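Local coordinates for mannuronan C5-epimerase (Pseudomonas syringae pv. tomato, PDB 4NK6), which converts beta-D-mannuronate to alpha-L-guluronate within the alginate polymer and helps to channel the new chain through the periplasm, at residues L353-R358 with L377-A382; A26-P31 with V331-I336; Y246-Y251 with I271-R276. All blocks are in the same frame, centred on the assembly; numbering follows the deposited sequence.

Interaction 1: residues L353-R358 with L377-A382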
loop_
_atom_site.group_PDB
_atom_site.type_symbol
_atom_site.label_atom_id
_atom_site.label_comp_id
_atom_site.label_asym_id
_atom_site.label_seq_id
_atom_site.Cartn_x
_atom_site.Cartn_y
_atom_site.Cartn_z
ATOM N N LEU A 353 -6.270 5.257 -18.580
ATOM C CA LEU A 353 -5.277 5.337 -19.641
ATOM C C LEU A 353 -4.073 4.458 -19.311
ATOM O O LEU A 353 -3.481 4.583 -18.237
ATOM C CB LEU A 353 -4.828 6.796 -19.842
ATOM C CG LEU A 353 -3.647 7.043 -20.789
ATOM C CD1 LEU A 353 -3.963 6.597 -22.225
ATOM C CD2 LEU A 353 -3.185 8.512 -20.766
ATOM N N LEU A 354 -3.728 3.560 -20.230
ATOM C CA LEU A 354 -2.494 2.789 -20.147
ATOM C C LEU A 354 -1.574 3.276 -21.262
ATOM O O LEU A 354 -1.876 3.090 -22.441
ATOM C CB LEU A 354 -2.773 1.284 -20.289
ATOM C CG LEU A 354 -3.200 0.500 -19.039
ATOM C CD1 LEU A 354 -4.403 1.124 -18.335
ATOM C CD2 LEU A 354 -3.483 -0.960 -19.374
ATOM N N TRP A 355 -0.470 3.920 -20.885
ATOM C CA TRP A 355 0.443 4.531 -21.856
ATOM C C TRP A 355 1.875 4.022 -21.748
ATOM O O TRP A 355 2.528 4.214 -20.722
ATOM C CB TRP A 355 0.480 6.053 -21.688
ATOM C CG TRP A 355 1.248 6.735 -22.789
ATOM C CD1 TRP A 355 2.604 6.691 -23.006
ATOM C CD2 TRP A 355 0.706 7.556 -23.834
ATOM N NE1 TRP A 355 2.931 7.429 -24.117
ATOM C CE2 TRP A 355 1.787 7.973 -24.643
ATOM C CE3 TRP A 355 -0.584 7.990 -24.156
ATOM C CZ2 TRP A 355 1.611 8.795 -25.761
ATOM C CZ3 TRP A 355 -0.755 8.805 -25.267
ATOM C CH2 TRP A 355 0.335 9.197 -26.053
ATOM N N GLY A 356 2.370 3.414 -22.822
ATOM C CA GLY A 356 3.789 3.118 -22.948
ATOM C C GLY A 356 4.355 2.117 -21.956
ATOM O O GLY A 356 5.539 2.166 -21.618
ATOM N N ASN A 357 3.512 1.203 -21.489
ATOM C CA ASN A 357 3.969 0.142 -20.604
ATOM C C ASN A 357 4.631 -0.953 -21.406
ATOM O O ASN A 357 4.225 -1.242 -22.524
ATOM C CB ASN A 357 2.801 -0.453 -19.829
ATOM C CG ASN A 357 2.117 0.562 -18.962
ATOM O OD1 ASN A 357 2.626 0.922 -17.904
ATOM N ND2 ASN A 357 0.958 1.044 -19.407
ATOM N N ARG A 358 5.650 -1.565 -20.824
ATOM C CA ARG A 358 6.306 -2.695 -21.447
ATOM C C ARG A 358 5.941 -3.943 -20.659
ATOM O O ARG A 358 6.442 -4.172 -19.558
ATOM C CB ARG A 358 7.815 -2.461 -21.505
ATOM C CG ARG A 358 8.197 -1.363 -22.505
ATOM C CD ARG A 358 9.688 -1.087 -22.502
ATOM N NE ARG A 358 10.072 -0.320 -21.330
ATOM C CZ ARG A 358 10.061 1.007 -21.281
ATOM N NH1 ARG A 358 9.687 1.703 -22.348
ATOM N NH2 ARG A 358 10.434 1.631 -20.177
ATOM N N LEU A 377 -5.467 2.316 -24.677
ATOM C CA LEU A 377 -4.194 1.607 -24.674
ATOM C C LEU A 377 -3.285 2.264 -25.696
ATOM O O LEU A 377 -3.379 1.990 -26.897
ATOM C CB LEU A 377 -4.396 0.123 -25.004
ATOM C CG LEU A 377 -5.320 -0.693 -24.082
ATOM C CD1 LEU A 377 -5.347 -2.161 -24.476
ATOM C CD2 LEU A 377 -4.930 -0.558 -22.622
ATOM N N TYR A 378 -2.420 3.156 -25.227
ATOM C CA TYR A 378 -1.565 3.917 -26.133
ATOM C C TYR A 378 -0.096 3.522 -25.988
ATOM O O TYR A 378 0.452 3.508 -24.881
ATOM C CB TYR A 378 -1.726 5.419 -25.890
ATOM C CG TYR A 378 -2.920 6.063 -26.573
ATOM C CD1 TYR A 378 -4.218 5.786 -26.163
ATOM C CD2 TYR A 378 -2.744 6.969 -27.622
ATOM C CE1 TYR A 378 -5.321 6.388 -26.786
ATOM C CE2 TYR A 378 -3.835 7.571 -28.249
ATOM C CZ TYR A 378 -5.121 7.271 -27.818
ATOM O OH TYR A 378 -6.209 7.859 -28.433
ATOM N N GLU A 379 0.526 3.198 -27.118
ATOM C CA GLU A 379 1.960 2.935 -27.193
ATOM C C GLU A 379 2.446 1.796 -26.301
ATOM O O GLU A 379 3.638 1.714 -26.013
ATOM C CB GLU A 379 2.774 4.211 -26.898
ATOM C CG GLU A 379 2.466 5.394 -27.827
ATOM C CD GLU A 379 2.731 5.087 -29.292
ATOM O OE1 GLU A 379 3.645 4.292 -29.582
ATOM O OE2 GLU A 379 2.021 5.640 -30.157
ATOM N N ASN A 380 1.542 0.923 -25.858
ATOM C CA ASN A 380 1.963 -0.219 -25.053
ATOM C C ASN A 380 2.683 -1.282 -25.867
ATOM O O ASN A 380 2.365 -1.523 -27.035
ATOM C CB ASN A 380 0.788 -0.853 -24.308
ATOM C CG ASN A 380 0.169 0.093 -23.309
ATOM O OD1 ASN A 380 0.723 0.324 -22.230
ATOM N ND2 ASN A 380 -0.981 0.655 -23.664
ATOM N N VAL A 381 3.666 -1.912 -25.238
ATOM C CA VAL A 381 4.349 -3.035 -25.843
ATOM C C VAL A 381 4.017 -4.279 -25.032
ATOM O O VAL A 381 4.302 -4.335 -23.835
ATOM C CB VAL A 381 5.864 -2.819 -25.844
ATOM C CG1 VAL A 381 6.562 -4.077 -26.296
ATOM C CG2 VAL A 381 6.238 -1.620 -26.734
ATOM N N ALA A 382 3.398 -5.264 -25.679
ATOM C CA ALA A 382 3.084 -6.534 -25.033
ATOM C C ALA A 382 3.750 -7.644 -25.825
ATOM O O ALA A 382 3.339 -7.967 -26.940
ATOM C CB ALA A 382 1.569 -6.758 -24.971
#
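The side-chain oxygen of N380 is gripped twice by N357: the backbone N of N357 lies 3.0 Å from N380 OD1, and ND2 of N357 lies 2.9 Å from the same atom. The two amides run side by side and are nearly coplanar, 4° apart; ND2 arrives in the carbonyl plane, whereas the backbone N-H comes from above it. In each asparagine CG sits beside the backbone N (chi1 near -60° in both), which turns both amides the same way into the interior. N380 ND2 then donates to L354 O at 2.9 Å, above that carbonyl's plane, while Y378 N donates to the same oxygen at 2.8 Å. G356 N to Y378 O and V381 N to N357 O continue the parallel strand pairing across the bend.

On the interior face, L354 CD2 touches L377 CD2 at 3.6 Å, the side chains pointing the same way. On the outer face the W355 six-membered ring and the Y378 ring are almost parallel (7°) but slid apart with little overlap; it is Y378 CB that lies over the indole face, near its rim, 3.3 Å from W355 CE3. The phenol of Y378 reaches on to E24.

This is an asparagine ladder, a hallmark of right-handed parallel beta-helices: N357 OD1 accepts from N334 ND2 in the preceding coil, and N357 ND2 also donates to V331 O. With two donors on N380 OD1 and N380 ND2 given to L354 O, the row of coplanar amides satisfies buried polar groups at this bend, and the bonds hold N357 and N380 in their rotation.

Interaction 2: residues A26-P31 with V331-I336; sequences AKPVLP and VAYNEI
The methyl CD1 of L30 makes the tight part of this contact, reaching the edge of the Y333 ring in its plane, 3.6 Å from CE2 and 3.8 Å from CD2 of that ring. It also approaches A332 CB, more loosely, at 4.4 Å; the same methyl thus lies between the Y333 ring and A332, the last residue of strand 331-332. CG of Y333 lies opposite the carbonyl carbon (chi1 -49°), sending the phenol outward to the N-terminal segment.

Toward the hydroxyl end the packing slackens and becomes watery. K27 crosses the tyrosine at about a right angle, its CB 3.8 Å from Y333 OH, and the ring of P28 only skirts the same oxygen, CD lying 4.2 Å away. A water bridges the two segments here: it donates to P28 O at 2.8 Å and is 2.7 Å from Y333 OH, while K27 NZ adds no more than a weak, long bond. The lysine is exposed, and its ammonium end bends toward this water.

Around the contact, K27 and P28 also lie against W355, L30 and P31 against F308, so the extended N-terminal segment lies along successive coils. Y333 itself has a left-handed backbone conformation (phi 56°, psi 31°), the bend between strand 331-332 and strand 335-336, as expected for a sharp turn between neighbouring faces of a right-handed parallel beta-helix, with the N-terminal segment packed on the outside of it.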
loop_
_atom_site.group_PDB
_atom_site.type_symbol
_atom_site.label_atom_id
_atom_site.label_comp_id
_atom_site.label_asym_id
_atom_site.label_seq_id
_atom_site.Cartn_x
_atom_site.Cartn_y
_atom_site.Cartn_z
ATOM N N ALA A 26 -1.620 13.546 -26.990
ATOM C CA ALA A 26 -0.256 13.825 -26.537
ATOM C C ALA A 26 0.091 12.940 -25.344
ATOM O O ALA A 26 -0.806 12.444 -24.657
ATOM C CB ALA A 26 -0.100 15.298 -26.169
ATOM N N LYS A 27 1.384 12.741 -25.095
ATOM C CA LYS A 27 1.802 11.884 -23.987
ATOM C C LYS A 27 1.326 12.477 -22.663
ATOM O O LYS A 27 1.164 13.692 -22.554
ATOM C CB LYS A 27 3.320 11.631 -24.002
ATOM C CG LYS A 27 4.207 12.836 -23.740
ATOM C CD LYS A 27 5.672 12.457 -23.949
ATOM C CE LYS A 27 6.626 13.585 -23.584
ATOM N NZ LYS A 27 6.703 13.809 -22.111
ATOM N N PRO A 28 1.051 11.618 -21.669
ATOM C CA PRO A 28 0.500 12.130 -20.411
ATOM C C PRO A 28 1.474 13.014 -19.646
ATOM O O PRO A 28 2.694 12.826 -19.725
ATOM C CB PRO A 28 0.198 10.857 -19.614
ATOM C CG PRO A 28 1.059 9.807 -20.219
ATOM C CD PRO A 28 1.125 10.147 -21.674
ATOM N N VAL A 29 0.919 13.984 -18.928
ATOM C CA VAL A 29 1.691 14.836 -18.036
ATOM C C VAL A 29 1.726 14.182 -16.665
ATOM O O VAL A 29 0.700 14.039 -15.999
ATOM C CB VAL A 29 1.072 16.237 -17.930
ATOM C CG1 VAL A 29 1.824 17.077 -16.904
ATOM C CG2 VAL A 29 1.075 16.917 -19.290
ATOM N N LEU A 30 2.911 13.757 -16.254
ATOM C CA LEU A 30 3.043 13.001 -15.019
ATOM C C LEU A 30 3.591 13.913 -13.932
ATOM O O LEU A 30 4.381 14.804 -14.220
ATOM C CB LEU A 30 3.956 11.794 -15.238
ATOM C CG LEU A 30 3.450 10.791 -16.276
ATOM C CD1 LEU A 30 4.514 9.761 -16.570
ATOM C CD2 LEU A 30 2.169 10.121 -15.790
ATOM N N PRO A 31 3.150 13.704 -12.681
ATOM C CA PRO A 31 3.589 14.528 -11.554
ATOM C C PRO A 31 5.106 14.540 -11.442
ATOM O O PRO A 31 5.756 13.516 -11.674
ATOM C CB PRO A 31 2.990 13.810 -10.337
ATOM C CG PRO A 31 1.824 13.061 -10.878
ATOM C CD PRO A 31 2.196 12.659 -12.268
ATOM N N VAL A 331 -1.728 4.795 -15.993
ATOM C CA VAL A 331 -0.765 3.730 -15.780
ATOM C C VAL A 331 0.259 3.826 -16.915
ATOM O O VAL A 331 -0.065 3.532 -18.066
ATOM C CB VAL A 331 -1.488 2.367 -15.783
ATOM C CG1 VAL A 331 -0.505 1.228 -15.588
ATOM C CG2 VAL A 331 -2.536 2.345 -14.675
ATOM N N ALA A 332 1.479 4.266 -16.603
ATOM C CA ALA A 332 2.422 4.663 -17.656
ATOM C C ALA A 332 3.870 4.207 -17.458
ATOM O O ALA A 332 4.414 4.281 -16.358
ATOM C CB ALA A 332 2.376 6.171 -17.861
ATOM N N TYR A 333 4.488 3.750 -18.543
ATOM C CA TYR A 333 5.923 3.462 -18.574
ATOM C C TYR A 333 6.383 2.463 -17.507
ATOM O O TYR A 333 7.511 2.544 -17.021
ATOM C CB TYR A 333 6.737 4.755 -18.439
ATOM C CG TYR A 333 6.306 5.878 -19.360
ATOM C CD1 TYR A 333 6.469 5.779 -20.742
ATOM C CD2 TYR A 333 5.762 7.047 -18.849
ATOM C CE1 TYR A 333 6.084 6.808 -21.585
ATOM C CE2 TYR A 333 5.377 8.084 -19.686
ATOM C CZ TYR A 333 5.539 7.960 -21.048
ATOM O OH TYR A 333 5.160 9.001 -21.876
ATOM N N ASN A 334 5.513 1.532 -17.135
ATOM C CA ASN A 334 5.893 0.510 -16.169
ATOM C C ASN A 334 6.533 -0.684 -16.861
ATOM O O ASN A 334 6.178 -1.016 -17.992
ATOM C CB ASN A 334 4.679 0.053 -15.362
ATOM C CG ASN A 334 4.059 1.176 -14.559
ATOM O OD1 ASN A 334 4.624 1.614 -13.558
ATOM N ND2 ASN A 334 2.876 1.630 -14.976
ATOM N N GLU A 335 7.498 -1.308 -16.196
ATOM C CA GLU A 335 8.077 -2.549 -16.686
ATOM C C GLU A 335 7.369 -3.638 -15.905
ATOM O O GLU A 335 7.519 -3.730 -14.687
ATOM C CB GLU A 335 9.582 -2.597 -16.408
ATOM C CG GLU A 335 10.305 -1.281 -16.620
ATOM C CD GLU A 335 10.791 -1.086 -18.045
ATOM O OE1 GLU A 335 10.409 -1.883 -18.931
ATOM O OE2 GLU A 335 11.572 -0.134 -18.276
ATOM N N ILE A 336 6.561 -4.436 -16.593
ATOM C CA ILE A 336 5.694 -5.398 -15.920
ATOM C C ILE A 336 5.906 -6.772 -16.529
ATOM O O ILE A 336 5.476 -7.033 -17.649
ATOM C CB ILE A 336 4.213 -4.985 -16.071
ATOM C CG1 ILE A 336 4.011 -3.584 -15.487
ATOM C CG2 ILE A 336 3.307 -5.992 -15.369
ATOM C CD1 ILE A 336 2.666 -2.947 -15.824
HETATM O O HOH W 1 4.826 11.299 -20.581
#

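Interaction 3: residues Y246-Y251 with I271-R276; sequences YGFYCY and IDPHDR
The Y249 ring meets D272 OD2 at its edge, 3.6 Å from CD1, and has a water in plane near the hydroxyl, while Y212 meets it edge-to-face. Y246 is stacked on Y212, and D272 OD2 comes obliquely to its ring, 3.2 Å from CE2. At the rim of the H274 imidazole lie D272 O and the D275 carboxyl carbon. Y249, Y251, D272 and H274 share one face of two neighbouring parallel strands of the right-handed beta-helix, where H274 is probably the proton acceptor of the epimerase; Y246 reaches D272 from before the corner at G247. The other face, with F248, I271, C250 and P273, is turned into the core.

CG of D272 lies opposite its backbone N (chi1 175°), which carries OD2 toward Y246 and Y249, where it is buried without a polar partner in the model. H274 ND1 donates to D275 OD1, 2.9 Å away and nearly straight (176°); OD1 lies in the plane of the imidazole, whereas the N-H reaches it from above the carboxylate plane. A salt bridge from OD1 to R300 probably steadies this carboxylate. D275 OD2 sits at the edge of the Y251 ring, 3.2 Å from CD2, and takes a weak bond from the water beside Y249 OH. The R276 guanidinium, bound to E252, stands almost upright to the Y251 ring (86°).

Between the backbones D272 N donates to F248 O at 2.8 Å. On the core face, C250 SG touches P273 CB at 3.7 Å.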
loop_
_atom_site.group_PDB
_atom_site.type_symbol
_atom_site.label_atom_id
_atom_site.label_comp_id
_atom_site.label_asym_id
_atom_site.label_seq_id
_atom_site.Cartn_x
_atom_site.Cartn_y
_atom_site.Cartn_z
ATOM N N TYR A 246 0.414 -7.084 3.880
ATOM C CA TYR A 246 0.347 -6.165 2.736
ATOM C C TYR A 246 1.517 -5.214 2.894
ATOM O O TYR A 246 1.714 -4.652 3.972
ATOM C CB TYR A 246 -0.920 -5.297 2.717
ATOM C CG TYR A 246 -2.270 -6.000 2.630
ATOM C CD1 TYR A 246 -2.380 -7.385 2.534
ATOM C CD2 TYR A 246 -3.438 -5.255 2.651
ATOM C CE1 TYR A 246 -3.648 -8.006 2.461
ATOM C CE2 TYR A 246 -4.685 -5.855 2.586
ATOM C CZ TYR A 246 -4.786 -7.222 2.491
ATOM O OH TYR A 246 -6.045 -7.772 2.423
ATOM N N GLY A 247 2.295 -5.016 1.836
ATOM C CA GLY A 247 3.387 -4.063 1.909
ATOM C C GLY A 247 2.900 -2.655 2.202
ATOM O O GLY A 247 3.522 -1.918 2.975
ATOM N N PHE A 248 1.794 -2.272 1.572
ATOM C CA PHE A 248 1.191 -0.956 1.797
ATOM C C PHE A 248 -0.318 -1.058 1.623
ATOM O O PHE A 248 -0.799 -1.726 0.713
ATOM C CB PHE A 248 1.744 0.084 0.817
ATOM C CG PHE A 248 1.032 1.437 0.878
ATOM C CD1 PHE A 248 -0.090 1.697 0.092
ATOM C CD2 PHE A 248 1.491 2.442 1.715
ATOM C CE1 PHE A 248 -0.745 2.924 0.142
ATOM C CE2 PHE A 248 0.847 3.684 1.766
ATOM C CZ PHE A 248 -0.276 3.924 0.975
ATOM N N TYR A 249 -1.063 -0.390 2.494
ATOM C CA TYR A 249 -2.512 -0.344 2.374
ATOM C C TYR A 249 -2.989 1.059 2.684
ATOM O O TYR A 249 -2.417 1.736 3.540
ATOM C CB TYR A 249 -3.156 -1.331 3.365
ATOM C CG TYR A 249 -4.663 -1.185 3.506
ATOM C CD1 TYR A 249 -5.530 -1.849 2.643
ATOM C CD2 TYR A 249 -5.216 -0.392 4.505
ATOM C CE1 TYR A 249 -6.909 -1.722 2.764
ATOM C CE2 TYR A 249 -6.598 -0.258 4.633
ATOM C CZ TYR A 249 -7.434 -0.929 3.761
ATOM O OH TYR A 249 -8.800 -0.801 3.880
ATOM N N CYS A 250 -4.035 1.501 1.998
ATOM C CA CYS A 250 -4.709 2.720 2.424
ATOM C C CYS A 250 -6.220 2.697 2.190
ATOM O O CYS A 250 -6.734 1.899 1.406
ATOM C CB CYS A 250 -4.061 3.980 1.828
ATOM S SG CYS A 250 -4.239 4.179 0.046
ATOM N N TYR A 251 -6.916 3.584 2.892
ATOM C CA TYR A 251 -8.370 3.666 2.868
ATOM C C TYR A 251 -8.746 5.135 2.957
ATOM O O TYR A 251 -8.317 5.824 3.890
ATOM C CB TYR A 251 -8.940 2.909 4.080
ATOM C CG TYR A 251 -10.416 3.148 4.378
ATOM C CD1 TYR A 251 -10.821 4.181 5.221
ATOM C CD2 TYR A 251 -11.398 2.318 3.848
ATOM C CE1 TYR A 251 -12.163 4.399 5.509
ATOM C CE2 TYR A 251 -12.751 2.525 4.125
ATOM C CZ TYR A 251 -13.122 3.568 4.960
ATOM O OH TYR A 251 -14.452 3.782 5.242
ATOM N N ILE A 271 1.646 -3.451 -3.000
ATOM C CA ILE A 271 1.072 -2.132 -2.761
ATOM C C ILE A 271 -0.427 -2.207 -3.055
ATOM O O ILE A 271 -0.821 -2.523 -4.177
ATOM C CB ILE A 271 1.719 -1.073 -3.704
ATOM C CG1 ILE A 271 3.252 -1.131 -3.624
ATOM C CG2 ILE A 271 1.246 0.328 -3.364
ATOM C CD1 ILE A 271 3.963 -0.087 -4.506
ATOM N N ASP A 272 -1.260 -1.914 -2.055
ATOM C CA ASP A 272 -2.704 -2.179 -2.149
ATOM C C ASP A 272 -3.573 -0.993 -1.697
ATOM O O ASP A 272 -4.278 -1.079 -0.682
ATOM C CB ASP A 272 -3.021 -3.442 -1.317
ATOM C CG ASP A 272 -4.524 -3.767 -1.235
ATOM O OD1 ASP A 272 -5.244 -3.648 -2.247
ATOM O OD2 ASP A 272 -4.979 -4.130 -0.129
ATOM N N PRO A 273 -3.535 0.127 -2.447
ATOM C CA PRO A 273 -4.409 1.260 -2.105
ATOM C C PRO A 273 -5.883 0.901 -2.299
ATOM O O PRO A 273 -6.198 0.169 -3.226
ATOM C CB PRO A 273 -4.009 2.325 -3.129
ATOM C CG PRO A 273 -2.623 1.948 -3.568
ATOM C CD PRO A 273 -2.664 0.447 -3.594
ATOM N N HIS A 274 -6.772 1.429 -1.460
ATOM C CA HIS A 274 -8.149 0.949 -1.431
ATOM C C HIS A 274 -9.153 2.058 -1.167
ATOM O O HIS A 274 -8.809 3.129 -0.650
ATOM C CB HIS A 274 -8.311 -0.092 -0.304
ATOM C CG HIS A 274 -8.709 -1.459 -0.777
ATOM N ND1 HIS A 274 -10.026 -1.857 -0.882
ATOM C CD2 HIS A 274 -7.963 -2.526 -1.152
ATOM C CE1 HIS A 274 -10.076 -3.106 -1.313
ATOM N NE2 HIS A 274 -8.839 -3.537 -1.481
ATOM N N ASP A 275 -10.404 1.767 -1.510
ATOM C CA ASP A 275 -11.569 2.452 -0.952
ATOM C C ASP A 275 -11.560 3.973 -1.040
ATOM O O ASP A 275 -11.382 4.661 -0.031
ATOM C CB ASP A 275 -11.781 2.027 0.505
ATOM C CG ASP A 275 -12.295 0.593 0.634
ATOM O OD1 ASP A 275 -12.313 -0.153 -0.366
ATOM O OD2 ASP A 275 -12.672 0.205 1.747
ATOM N N ARG A 276 -11.775 4.484 -2.246
ATOM C CA ARG A 276 -11.979 5.911 -2.466
ATOM C C ARG A 276 -10.754 6.757 -2.098
ATOM O O ARG A 276 -10.878 7.914 -1.737
ATOM C CB ARG A 276 -13.251 6.391 -1.741
ATOM C CG ARG A 276 -14.518 5.610 -2.154
ATOM C CD ARG A 276 -15.706 5.817 -1.188
ATOM N NE ARG A 276 -15.408 5.321 0.160
ATOM C CZ ARG A 276 -15.403 4.033 0.507
ATOM N NH1 ARG A 276 -15.125 3.675 1.756
ATOM N NH2 ARG A 276 -15.686 3.094 -0.386
HETATM O O HOH W 2 -10.577 -1.920 2.452
#

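In the fold
Interactions 1 and 3 both join consecutive coils of the same beta-helix and are largely buried, whereas interaction 2 is a surface contact between the N-terminal segment and the outside of a coil. Interactions 1 and 2 touch: strands 353-355 and 330-337 are neighbours, and R358 forms a salt bridge to E335. Interaction 3 lies about 24 Å from interaction 1, centre to centre, near the middle of the chain. The chemistry follows position: amide and backbone hydrogen bonds at the bends in interaction 1, a methyl at a ring edge and a bridging water in interaction 2, and tyrosines, carboxylates and the probable catalytic histidine in interaction 3.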